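Local atomic coordinates of glucosamine-6-phosphate deaminase (Thermotoga maritima, PDB entry 1J5X), a protein that belongs to the SIS-domain family and is built on an alpha/beta plan, with parallel beta-sheets flanked by helices. Residues V55-C60 with L103-S108; I131-E136 with L147-P152; I207-H212 with G319-I324; M237-S242 with R326-D331. All coordinates share one frame; numbering follows the deposited sequence.

Contact 1. Residues V55-C60 with L103-S108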
loop_
_atom_site.group_PDB
_atom_site.type_symbol
_atom_site.label_atom_id
_atom_site.label_comp_id
_atom_site.label_asym_id
_atom_site.label_seq_id
_atom_site.Cartn_x
_atom_site.Cartn_y
_atom_site.Cartn_z
ATOM N N VAL A 55 -6.255 -12.819 -13.378
ATOM C CA VAL A 55 -5.305 -11.720 -13.509
ATOM C C VAL A 55 -4.352 -11.781 -12.341
ATOM O O VAL A 55 -4.761 -11.939 -11.187
ATOM C CB VAL A 55 -5.987 -10.376 -13.592
ATOM C CG1 VAL A 55 -4.915 -9.230 -13.710
ATOM C CG2 VAL A 55 -6.956 -10.379 -14.826
ATOM N N LEU A 56 -3.054 -11.765 -12.665
ATOM C CA LEU A 56 -2.016 -11.799 -11.648
ATOM C C LEU A 56 -1.455 -10.380 -11.371
ATOM O O LEU A 56 -1.465 -9.521 -12.254
ATOM C CB LEU A 56 -0.839 -12.649 -12.127
ATOM C CG LEU A 56 -1.148 -14.040 -12.706
ATOM C CD1 LEU A 56 0.202 -14.772 -12.935
ATOM C CD2 LEU A 56 -1.995 -14.802 -11.751
ATOM N N PHE A 57 -0.989 -10.173 -10.130
ATOM C CA PHE A 57 -0.398 -8.902 -9.698
ATOM C C PHE A 57 0.910 -9.368 -9.076
ATOM O O PHE A 57 0.903 -10.091 -8.100
ATOM C CB PHE A 57 -1.327 -8.235 -8.713
ATOM C CG PHE A 57 -2.628 -7.818 -9.359
ATOM C CD1 PHE A 57 -3.706 -8.731 -9.460
ATOM C CD2 PHE A 57 -2.748 -6.560 -9.912
ATOM C CE1 PHE A 57 -4.898 -8.345 -10.122
ATOM C CE2 PHE A 57 -3.926 -6.157 -10.574
ATOM C CZ PHE A 57 -4.998 -7.062 -10.674
ATOM N N VAL A 58 2.046 -8.924 -9.643
ATOM C CA VAL A 58 3.334 -9.514 -9.204
ATOM C C VAL A 58 4.327 -8.408 -8.850
ATOM O O VAL A 58 4.498 -7.493 -9.651
ATOM C CB VAL A 58 3.909 -10.329 -10.427
ATOM C CG1 VAL A 58 5.275 -10.930 -10.105
ATOM C CG2 VAL A 58 2.876 -11.470 -10.823
ATOM N N GLY A 59 4.978 -8.498 -7.700
ATOM C CA GLY A 59 5.916 -7.423 -7.356
ATOM C C GLY A 59 6.706 -7.768 -6.118
ATOM O O GLY A 59 6.485 -8.841 -5.577
ATOM N N CYS A 60 7.611 -6.872 -5.680
ATOM C CA CYS A 60 8.460 -7.086 -4.499
ATOM C C CYS A 60 8.359 -5.965 -3.480
ATOM O O CYS A 60 8.247 -4.782 -3.877
ATOM C CB CYS A 60 9.954 -7.166 -4.889
ATOM S SG CYS A 60 10.335 -8.452 -6.118
ATOM N N LEU A 103 -3.425 -12.497 -17.843
ATOM C CA LEU A 103 -2.883 -11.137 -17.897
ATOM C C LEU A 103 -2.134 -10.966 -16.569
ATOM O O LEU A 103 -2.612 -11.451 -15.541
ATOM C CB LEU A 103 -4.009 -10.127 -17.962
ATOM C CG LEU A 103 -3.584 -8.660 -18.014
ATOM C CD1 LEU A 103 -2.801 -8.367 -19.312
ATOM C CD2 LEU A 103 -4.824 -7.758 -17.979
ATOM N N ALA A 104 -0.957 -10.324 -16.581
ATOM C CA ALA A 104 -0.180 -10.128 -15.359
ATOM C C ALA A 104 0.287 -8.690 -15.244
ATOM O O ALA A 104 0.852 -8.145 -16.185
ATOM C CB ALA A 104 1.032 -11.057 -15.352
ATOM N N PHE A 105 0.021 -8.075 -14.101
ATOM C CA PHE A 105 0.501 -6.716 -13.869
ATOM C C PHE A 105 1.807 -6.947 -13.094
ATOM O O PHE A 105 1.832 -7.597 -12.039
ATOM C CB PHE A 105 -0.429 -5.877 -12.983
ATOM C CG PHE A 105 -1.705 -5.414 -13.668
ATOM C CD1 PHE A 105 -2.752 -6.320 -13.950
ATOM C CD2 PHE A 105 -1.879 -4.069 -13.956
ATOM C CE1 PHE A 105 -3.969 -5.838 -14.514
ATOM C CE2 PHE A 105 -3.073 -3.600 -14.506
ATOM C CZ PHE A 105 -4.106 -4.489 -14.778
ATOM N N LEU A 106 2.903 -6.412 -13.629
ATOM C CA LEU A 106 4.251 -6.527 -12.994
ATOM C C LEU A 106 4.629 -5.121 -12.431
ATOM O O LEU A 106 4.540 -4.130 -13.154
ATOM C CB LEU A 106 5.276 -6.947 -14.075
ATOM C CG LEU A 106 5.373 -8.392 -14.584
ATOM C CD1 LEU A 106 6.138 -9.224 -13.620
ATOM C CD2 LEU A 106 3.980 -8.968 -14.838
ATOM N N PHE A 107 4.995 -5.038 -11.155
ATOM C CA PHE A 107 5.299 -3.763 -10.518
ATOM C C PHE A 107 6.769 -3.628 -10.132
ATOM O O PHE A 107 7.315 -4.485 -9.454
ATOM C CB PHE A 107 4.522 -3.603 -9.210
ATOM C CG PHE A 107 3.021 -3.646 -9.362
ATOM C CD1 PHE A 107 2.366 -4.856 -9.555
ATOM C CD2 PHE A 107 2.272 -2.457 -9.321
ATOM C CE1 PHE A 107 0.966 -4.885 -9.721
ATOM C CE2 PHE A 107 0.849 -2.454 -9.480
ATOM C CZ PHE A 107 0.194 -3.683 -9.684
ATOM N N SER A 108 7.382 -2.538 -10.555
ATOM C CA SER A 108 8.786 -2.264 -10.126
ATOM C C SER A 108 8.895 -0.751 -10.364
ATOM O O SER A 108 8.901 -0.314 -11.506
ATOM C CB SER A 108 9.818 -2.989 -11.021
ATOM O OG SER A 108 11.132 -2.460 -10.659
HETATM O O HOH W 1 8.789 -4.853 -7.288
#

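Contact 2. Residues I131-E136 with L147-P152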
loop_
_atom_site.group_PDB
_atom_site.type_symbol
_atom_site.label_atom_id
_atom_site.label_comp_id
_atom_site.label_asym_id
_atom_site.label_seq_id
_atom_site.Cartn_x
_atom_site.Cartn_y
_atom_site.Cartn_z
ATOM N N ILE A 131 1.805 -6.426 -18.169
ATOM C CA ILE A 131 1.655 -4.991 -18.094
ATOM C C ILE A 131 2.761 -4.495 -17.180
ATOM O O ILE A 131 2.868 -4.931 -16.036
ATOM C CB ILE A 131 0.300 -4.585 -17.509
ATOM C CG1 ILE A 131 -0.824 -4.948 -18.515
ATOM C CG2 ILE A 131 0.303 -3.089 -17.200
ATOM C CD1 ILE A 131 -2.196 -5.039 -17.790
ATOM N N GLY A 132 3.580 -3.547 -17.680
ATOM C CA GLY A 132 4.686 -3.076 -16.879
ATOM C C GLY A 132 4.422 -1.814 -16.100
ATOM O O GLY A 132 4.513 -0.722 -16.642
ATOM N N ILE A 133 4.170 -1.927 -14.799
ATOM C CA ILE A 133 3.905 -0.719 -14.023
ATOM C C ILE A 133 5.226 -0.200 -13.454
ATOM O O ILE A 133 5.834 -0.879 -12.630
ATOM C CB ILE A 133 2.980 -1.038 -12.859
ATOM C CG1 ILE A 133 1.659 -1.618 -13.395
ATOM C CG2 ILE A 133 2.754 0.204 -11.953
ATOM C CD1 ILE A 133 0.779 -0.626 -14.158
ATOM N N THR A 134 5.620 1.031 -13.820
ATOM C CA THR A 134 6.891 1.557 -13.303
ATOM C C THR A 134 6.826 3.089 -13.411
ATOM O O THR A 134 5.934 3.621 -14.081
ATOM C CB THR A 134 8.073 1.062 -14.228
ATOM O OG1 THR A 134 9.317 1.625 -13.780
ATOM C CG2 THR A 134 7.840 1.418 -15.592
ATOM N N ILE A 135 7.734 3.795 -12.730
ATOM C CA ILE A 135 7.717 5.255 -12.906
ATOM C C ILE A 135 8.893 5.658 -13.804
ATOM O O ILE A 135 9.091 6.837 -14.062
ATOM C CB ILE A 135 7.815 6.072 -11.550
ATOM C CG1 ILE A 135 9.145 5.866 -10.832
ATOM C CG2 ILE A 135 6.689 5.649 -10.635
ATOM C CD1 ILE A 135 9.201 6.667 -9.560
ATOM N N GLU A 136 9.612 4.673 -14.346
ATOM C CA GLU A 136 10.811 4.964 -15.170
ATOM C C GLU A 136 10.644 4.519 -16.606
ATOM O O GLU A 136 10.713 3.340 -16.895
ATOM C CB GLU A 136 12.028 4.277 -14.543
ATOM C CG GLU A 136 12.503 4.864 -13.223
ATOM C CD GLU A 136 13.022 6.292 -13.349
ATOM O OE1 GLU A 136 13.293 6.736 -14.480
ATOM O OE2 GLU A 136 13.143 6.937 -12.304
ATOM N N LEU A 147 2.968 -4.438 -22.368
ATOM C CA LEU A 147 2.158 -3.225 -22.320
ATOM C C LEU A 147 2.687 -2.372 -21.168
ATOM O O LEU A 147 2.289 -2.523 -19.992
ATOM C CB LEU A 147 0.677 -3.603 -22.040
ATOM C CG LEU A 147 -0.069 -4.436 -23.096
ATOM C CD1 LEU A 147 -1.383 -4.968 -22.532
ATOM C CD2 LEU A 147 -0.339 -3.587 -24.316
ATOM N N PRO A 148 3.641 -1.498 -21.466
ATOM C CA PRO A 148 4.178 -0.661 -20.402
ATOM C C PRO A 148 3.183 0.401 -19.981
ATOM O O PRO A 148 2.412 0.885 -20.792
ATOM C CB PRO A 148 5.444 -0.058 -21.041
ATOM C CG PRO A 148 5.060 -0.014 -22.506
ATOM C CD PRO A 148 4.408 -1.345 -22.727
ATOM N N LEU A 149 3.194 0.747 -18.707
ATOM C CA LEU A 149 2.304 1.766 -18.180
ATOM C C LEU A 149 3.198 2.556 -17.258
ATOM O O LEU A 149 3.364 2.215 -16.087
ATOM C CB LEU A 149 1.149 1.118 -17.372
ATOM C CG LEU A 149 0.241 2.108 -16.626
ATOM C CD1 LEU A 149 -0.090 3.301 -17.538
ATOM C CD2 LEU A 149 -1.044 1.392 -16.161
ATOM N N VAL A 150 3.824 3.595 -17.804
ATOM C CA VAL A 150 4.710 4.401 -17.028
ATOM C C VAL A 150 3.934 5.523 -16.326
ATOM O O VAL A 150 3.218 6.293 -16.974
ATOM C CB VAL A 150 5.794 5.006 -17.941
ATOM C CG1 VAL A 150 6.813 5.731 -17.067
ATOM C CG2 VAL A 150 6.480 3.887 -18.762
ATOM N N PHE A 151 4.085 5.627 -15.014
ATOM C CA PHE A 151 3.385 6.650 -14.237
ATOM C C PHE A 151 4.191 7.912 -14.156
ATOM O O PHE A 151 5.381 7.865 -13.838
ATOM C CB PHE A 151 3.109 6.174 -12.834
ATOM C CG PHE A 151 1.987 5.194 -12.784
ATOM C CD1 PHE A 151 2.147 3.936 -13.347
ATOM C CD2 PHE A 151 0.766 5.582 -12.275
ATOM C CE1 PHE A 151 1.099 3.040 -13.442
ATOM C CE2 PHE A 151 -0.333 4.684 -12.343
ATOM C CZ PHE A 151 -0.141 3.408 -12.948
ATOM N N PRO A 152 3.543 9.052 -14.393
ATOM C CA PRO A 152 4.233 10.343 -14.348
ATOM C C PRO A 152 4.327 10.791 -12.915
ATOM O O PRO A 152 3.678 11.747 -12.481
ATOM C CB PRO A 152 3.351 11.215 -15.247
ATOM C CG PRO A 152 1.912 10.720 -14.900
ATOM C CD PRO A 152 2.155 9.176 -14.897
#

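Contact 3. Residues I207-H212 with G319-I324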
loop_
_atom_site.group_PDB
_atom_site.type_symbol
_atom_site.label_atom_id
_atom_site.label_comp_id
_atom_site.label_asym_id
_atom_site.label_seq_id
_atom_site.Cartn_x
_atom_site.Cartn_y
_atom_site.Cartn_z
ATOM N N ILE A 207 0.918 11.371 20.089
ATOM C CA ILE A 207 1.316 10.083 20.635
ATOM C C ILE A 207 2.709 10.223 21.243
ATOM O O ILE A 207 3.584 10.862 20.670
ATOM C CB ILE A 207 1.386 8.943 19.530
ATOM C CG1 ILE A 207 0.035 8.837 18.816
ATOM C CG2 ILE A 207 1.764 7.589 20.205
ATOM C CD1 ILE A 207 0.031 7.974 17.538
ATOM N N ASP A 208 2.883 9.634 22.421
ATOM C CA ASP A 208 4.171 9.652 23.107
ATOM C C ASP A 208 5.022 8.567 22.430
ATOM O O ASP A 208 5.127 7.452 22.946
ATOM C CB ASP A 208 3.986 9.298 24.581
ATOM C CG ASP A 208 5.264 9.479 25.375
ATOM O OD1 ASP A 208 6.292 9.850 24.747
ATOM O OD2 ASP A 208 5.236 9.256 26.609
ATOM N N LEU A 209 5.601 8.915 21.289
ATOM C CA LEU A 209 6.379 7.989 20.484
ATOM C C LEU A 209 7.540 7.279 21.150
ATOM O O LEU A 209 7.718 6.072 20.962
ATOM C CB LEU A 209 6.868 8.707 19.220
ATOM C CG LEU A 209 5.685 9.065 18.286
ATOM C CD1 LEU A 209 6.206 9.681 17.012
ATOM C CD2 LEU A 209 4.875 7.792 17.929
ATOM N N LYS A 210 8.335 8.030 21.917
ATOM C CA LYS A 210 9.491 7.449 22.591
ATOM C C LYS A 210 9.061 6.305 23.490
ATOM O O LYS A 210 9.875 5.465 23.836
ATOM C CB LYS A 210 10.223 8.529 23.420
ATOM C CG LYS A 210 11.051 9.498 22.584
ATOM C CD LYS A 210 10.159 10.588 21.964
ATOM C CE LYS A 210 10.942 11.678 21.183
ATOM N NZ LYS A 210 10.015 12.625 20.443
ATOM N N GLU A 211 7.791 6.265 23.883
ATOM C CA GLU A 211 7.308 5.193 24.729
ATOM C C GLU A 211 6.648 4.023 23.973
ATOM O O GLU A 211 6.065 3.122 24.596
ATOM C CB GLU A 211 6.317 5.736 25.744
ATOM C CG GLU A 211 6.934 6.733 26.701
ATOM C CD GLU A 211 7.426 6.065 27.943
ATOM O OE1 GLU A 211 8.302 5.172 27.849
ATOM O OE2 GLU A 211 6.918 6.433 29.024
ATOM N N HIS A 212 6.726 4.024 22.652
ATOM C CA HIS A 212 6.105 2.902 21.892
ATOM C C HIS A 212 7.134 2.345 20.934
ATOM O O HIS A 212 7.650 3.078 20.102
ATOM C CB HIS A 212 4.902 3.413 21.087
ATOM C CG HIS A 212 3.727 3.775 21.938
ATOM N ND1 HIS A 212 3.564 5.027 22.492
ATOM C CD2 HIS A 212 2.664 3.045 22.339
ATOM C CE1 HIS A 212 2.443 5.051 23.190
ATOM N NE2 HIS A 212 1.874 3.865 23.112
ATOM N N GLY A 319 5.822 6.618 10.664
ATOM C CA GLY A 319 7.197 6.186 10.441
ATOM C C GLY A 319 8.142 7.379 10.514
ATOM O O GLY A 319 9.224 7.322 11.161
ATOM N N TYR A 320 7.756 8.447 9.823
ATOM C CA TYR A 320 8.591 9.649 9.779
ATOM C C TYR A 320 8.790 10.236 11.182
ATOM O O TYR A 320 9.921 10.440 11.657
ATOM C CB TYR A 320 7.978 10.682 8.867
ATOM C CG TYR A 320 8.868 11.904 8.755
ATOM C CD1 TYR A 320 8.786 12.939 9.684
ATOM C CD2 TYR A 320 9.847 11.975 7.761
ATOM C CE1 TYR A 320 9.666 14.024 9.617
ATOM C CE2 TYR A 320 10.731 13.042 7.694
ATOM C CZ TYR A 320 10.639 14.059 8.622
ATOM O OH TYR A 320 11.570 15.105 8.550
ATOM N N GLN A 321 7.696 10.486 11.863
ATOM C CA GLN A 321 7.797 11.065 13.188
ATOM C C GLN A 321 8.562 10.165 14.139
ATOM O O GLN A 321 9.318 10.660 15.000
ATOM C CB GLN A 321 6.384 11.386 13.744
ATOM C CG GLN A 321 5.677 12.508 12.926
ATOM C CD GLN A 321 4.409 13.045 13.610
ATOM O OE1 GLN A 321 4.262 12.748 14.893
ATOM N NE2 GLN A 321 3.566 13.699 12.971
ATOM N N LYS A 322 8.387 8.845 14.010
ATOM C CA LYS A 322 9.091 7.946 14.919
ATOM C C LYS A 322 10.579 7.967 14.639
ATOM O O LYS A 322 11.384 7.812 15.583
ATOM C CB LYS A 322 8.600 6.485 14.815
ATOM C CG LYS A 322 9.393 5.479 15.677
ATOM C CD LYS A 322 9.117 5.595 17.183
ATOM C CE LYS A 322 10.036 4.643 17.966
ATOM N NZ LYS A 322 9.767 4.594 19.422
ATOM N N ALA A 323 10.961 8.124 13.381
ATOM C CA ALA A 323 12.381 8.146 13.082
ATOM C C ALA A 323 13.013 9.394 13.732
ATOM O O ALA A 323 14.102 9.331 14.319
ATOM C CB ALA A 323 12.595 8.188 11.630
ATOM N N ILE A 324 12.314 10.522 13.623
ATOM C CA ILE A 324 12.819 11.785 14.178
ATOM C C ILE A 324 12.999 11.596 15.661
ATOM O O ILE A 324 14.020 12.000 16.231
ATOM C CB ILE A 324 11.817 12.965 13.903
ATOM C CG1 ILE A 324 11.721 13.209 12.401
ATOM C CG2 ILE A 324 12.289 14.280 14.616
ATOM C CD1 ILE A 324 13.028 13.228 11.692
#

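Contact 4. Residues M237-S242 with R326-D331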
loop_
_atom_site.group_PDB
_atom_site.type_symbol
_atom_site.label_atom_id
_atom_site.label_comp_id
_atom_site.label_asym_id
_atom_site.label_seq_id
_atom_site.Cartn_x
_atom_site.Cartn_y
_atom_site.Cartn_z
HETATM N N MSE A 237 11.525 3.142 7.652
HETATM C CA MSE A 237 11.839 4.531 8.023
HETATM C C MSE A 237 12.408 4.740 9.391
HETATM O O MSE A 237 13.334 5.557 9.576
HETATM C CB MSE A 237 10.564 5.402 7.914
HETATM C CG MSE A 237 10.147 5.632 6.520
HETATM SE SE MSE A 237 8.452 6.812 6.606
HETATM C CE MSE A 237 7.916 6.716 4.823
ATOM N N SER A 238 11.836 4.008 10.334
ATOM C CA SER A 238 12.144 4.207 11.732
ATOM C C SER A 238 12.801 3.083 12.490
ATOM O O SER A 238 13.063 3.230 13.679
ATOM C CB SER A 238 10.849 4.584 12.443
ATOM O OG SER A 238 10.108 3.428 12.854
ATOM N N LEU A 239 13.005 1.946 11.829
ATOM C CA LEU A 239 13.565 0.776 12.476
ATOM C C LEU A 239 12.785 0.257 13.669
ATOM O O LEU A 239 13.356 -0.200 14.651
ATOM C CB LEU A 239 15.041 1.071 12.875
ATOM C CG LEU A 239 15.882 1.529 11.685
ATOM C CD1 LEU A 239 17.425 1.703 12.102
ATOM C CD2 LEU A 239 15.829 0.483 10.596
ATOM N N THR A 240 11.453 0.254 13.579
ATOM C CA THR A 240 10.648 -0.205 14.664
ATOM C C THR A 240 10.036 -1.504 14.204
ATOM O O THR A 240 9.553 -1.559 13.040
ATOM C CB THR A 240 9.529 0.826 14.932
ATOM O OG1 THR A 240 10.148 2.101 15.191
ATOM C CG2 THR A 240 8.640 0.387 16.063
ATOM N N PHE A 241 10.039 -2.485 15.106
ATOM C CA PHE A 241 9.462 -3.789 14.838
ATOM C C PHE A 241 7.971 -3.488 14.596
ATOM O O PHE A 241 7.302 -2.907 15.462
ATOM C CB PHE A 241 9.626 -4.719 16.058
ATOM N N SER A 242 7.477 -3.863 13.418
ATOM C CA SER A 242 6.082 -3.627 13.074
ATOM C C SER A 242 5.538 -4.861 12.384
ATOM O O SER A 242 6.291 -5.547 11.664
ATOM C CB SER A 242 5.981 -2.475 12.100
ATOM O OG SER A 242 6.623 -1.289 12.574
ATOM N N ARG A 326 13.622 8.898 17.299
ATOM C CA ARG A 326 14.778 8.055 17.594
ATOM C C ARG A 326 16.065 8.792 17.226
ATOM O O ARG A 326 17.148 8.364 17.611
ATOM C CB ARG A 326 14.730 6.753 16.777
ATOM C CG ARG A 326 13.667 5.778 17.200
ATOM C CD ARG A 326 14.091 4.357 16.774
ATOM N NE ARG A 326 13.413 3.373 17.600
ATOM C CZ ARG A 326 12.635 2.432 17.094
ATOM N NH1 ARG A 326 12.488 2.381 15.785
ATOM N NH2 ARG A 326 11.973 1.588 17.879
ATOM N N GLY A 327 15.926 9.873 16.470
ATOM C CA GLY A 327 17.068 10.640 16.038
ATOM C C GLY A 327 17.737 9.953 14.862
ATOM O O GLY A 327 18.968 9.950 14.739
ATOM N N ILE A 328 16.957 9.330 13.984
ATOM C CA ILE A 328 17.603 8.703 12.844
ATOM C C ILE A 328 16.970 9.298 11.618
ATOM O O ILE A 328 15.899 9.876 11.709
ATOM C CB ILE A 328 17.432 7.182 12.815
ATOM C CG1 ILE A 328 16.047 6.829 12.288
ATOM C CG2 ILE A 328 17.645 6.591 14.229
ATOM C CD1 ILE A 328 15.927 5.368 11.954
ATOM N N SER A 329 17.619 9.153 10.474
ATOM C CA SER A 329 17.080 9.719 9.250
ATOM C C SER A 329 16.214 8.739 8.495
ATOM O O SER A 329 16.692 7.682 8.116
ATOM C CB SER A 329 18.179 10.073 8.278
ATOM O OG SER A 329 17.639 10.598 7.086
ATOM N N PRO A 330 14.945 9.087 8.240
ATOM C CA PRO A 330 14.144 8.113 7.484
ATOM C C PRO A 330 14.583 8.032 6.031
ATOM O O PRO A 330 14.170 7.123 5.328
ATOM C CB PRO A 330 12.709 8.635 7.623
ATOM C CG PRO A 330 12.877 10.108 7.833
ATOM C CD PRO A 330 14.104 10.172 8.773
ATOM N N ASP A 331 15.403 8.968 5.559
ATOM C CA ASP A 331 15.871 8.896 4.168
ATOM C C ASP A 331 17.105 7.946 4.000
ATOM O O ASP A 331 17.513 7.683 2.894
ATOM C CB ASP A 331 16.304 10.254 3.632
ATOM C CG ASP A 331 15.180 11.281 3.608
ATOM O OD1 ASP A 331 14.526 11.415 2.541
ATOM O OD2 ASP A 331 14.983 11.940 4.664
HETATM O O HOH W 2 11.227 -1.540 17.576
#

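Contact 1. Residues V55-C60 with L103-S108
Leu56 and Val58 each bond through both backbone N and O to strand 103-107. Leu56 N donates a hydrogen bond to Leu103 O at 2.9 Å, and Leu56 O takes Phe105 N at 2.8 Å. Two residues on, Val58 N reaches Phe105 O (2.7 Å) and Val58 O accepts from Phe107 N (2.9 Å). The alternate groups of 55-60 turn the other way: Val55, Phe57 and Gly59 bond to the backbone of Arg81, Lys83 and Ile85. Past the last direct bond a water takes over, accepting from Cys60 N and donating to Phe107 O at 2.6 Å.

On the face carrying Val55, Phe57 and Phe105, the two rings lie near parallel (12°) yet slid apart, centroids 5.0 Å from each other. Phe57 CE2 sits over one face of the Phe105 ring, toward its rim, while Val55 CG1 meets that ring's edge. Ala67, Ile70 and Ser71 of helix 62-78 touch Phe57. On the reverse face, Val58 and Leu106 run side by side, and helix 114-125 packs on Leu106. Parallel neighbours between helical layers, their axes 16° apart, are characteristic of a three-layer alpha/beta sandwich, the architecture expected of an SIS domain.

Contact 2. Residues I131-E136 with L147-P152
Ile133 CD1 and Leu149 CD2 are only 3.4 Å apart, closer than carbons usually pack. The two side chains lie alongside each other and point the same way. Leu149 has CG anti to its backbone N (chi1 173°), while Ile133 turns CG1 beside its own N and CG2 away from it. That second branch is thus left for Phe151, whose CE1 it meets at 3.6 Å; Ile133 CD1 stands at the edge of the same ring.

The backbone bonds are uneven. Gly132 N donates to Leu147 O at 2.8 Å, and Leu149 N to Gly132 O at 2.9 Å. Thr134 N to Leu149 O is weak at 3.4 Å, whereas Phe151 N meets Thr134 O at 2.9 Å. Pro148, with no N-H to offer, sits opposite Gly132 at a position whose nitrogen faces away from strand 131-134. Thr134 OG1 accepts from Glu136 N (3.1 Å), an ST turn at the strand end, and also reaches the carbonyls of Ser108 and Arg109. Phe34 of helix 27-35 and Ile167 of helix 162-179 pack on Phe151. With helix 140-144 between them, the parallel strands 128-134 and 147-150 form a beta-alpha-beta crossover at the border of the SIS-domain sheet.

Contact 3. Residues I207-H212 with G319-I324
Leu209 and His212 bring their carbonyls to the ammonium group of Lys322, joining a compact turn to helix 313-326. The turn links helix 184-205 to strand 214-218 and opens with an inverse gamma turn centred on Asp208, followed by a 3-10 segment at 209-211. Asp208 O works inside the turn: Glu211 N and His212 ND1 approach it from opposite faces of its carbonyl plane, the imidazole bond measuring 2.9 Å.

Leu209 is the apolar part of the contact. Its side chain crosses that of Gln321 at about a right angle and sets CD1 3.7 Å from Gln321 CB; Leu318 and Ser325 of the same helix also touch it. Its carbonyl is held twice, by His212 N at 2.8 Å and by Lys322 NZ at 3.0 Å, again from opposite faces. Lys210 follows and touches Ser325 of the same helix. His212 closes the turn, with NE2 bonded to Thr289 OG1 and the ring fixed at its other nitrogen by Asp208.

Lys322 reaches this site because its chain bends at chi2 (73°) and is otherwise extended. Its charge also has a salt-bridge partner in Asp213 OD1, and Lys322 NZ lies 2.7 Å from His212 O, tilted 32° from that carbonyl plane.

Contact 4. Residues M237-S242 with R326-D331
Ile328 pushes CD1 toward the end of helix 222-238, 3.5 Å from Met237 O and 3.8 Å from Leu239 CG. Its CG1 stands between the backbone N and the carbonyl carbon (chi1 79°), a less common position for an isoleucine, and the extended chi2 carries CD1 onward to those atoms. Leu239 crosses it obliquely, with CG beside its own N. Selenomethionine Met237 extends its chain beyond CG and leads the selenium away, leaving CB to touch Pro330 CB at 3.9 Å. The CA of Pro330 also makes a C-H...O contact with Met237 O (3.4 Å).

Both segments are helix exits. Leu239 leaves helix 222-238 with positive phi, and Gly327 ends helix 313-326 in a Schellman motif, after which the chain runs on to Pro330 beside Met237.

Arg326, the last helical residue there, stretches from CG to NE and brings its guanidinium across the Thr240 side chain at a slant. Ser238 O lies at the edge of that group near NH1, and Thr240 OG1 comes obliquely to the same nitrogen; both separations are shorter than a normal bond, so the exact placing of NH1 is doubtful. Thr240 OG1 donates to Ser238 OG at 2.7 Å, and Ser238 OG in turn bonds to Cys234 O. Arg326 NH2 forms a salt bridge with Asp213 OD1, while a water 3.2 Å from NH2 also accepts from Phe241 N at 2.9 Å.

How the contacts relate
The four contacts form two pairs. Contacts 1 and 2, with centres 11 Å apart, share one parallel sheet: strands 102-107 and 128-134 are neighbours, and Ala104 O with Ile131 N and Leu106 O with Ile133 N (2.8 Å each) probably hydrogen-bond between them. Contacts 3 and 4, centres 9 Å apart, alternate along the chain and share helix 313-326, whose Ala323 O probably accepts Ile328 N at 2.9 Å; Ala323 CB also packs on Met237 O. Asp213 links this pair further, bridging Lys322 and Arg326. Between the pairs the centres are 29 to 35 Å apart, and contacts 1 and 3 lie on opposite sides of the chain's centre.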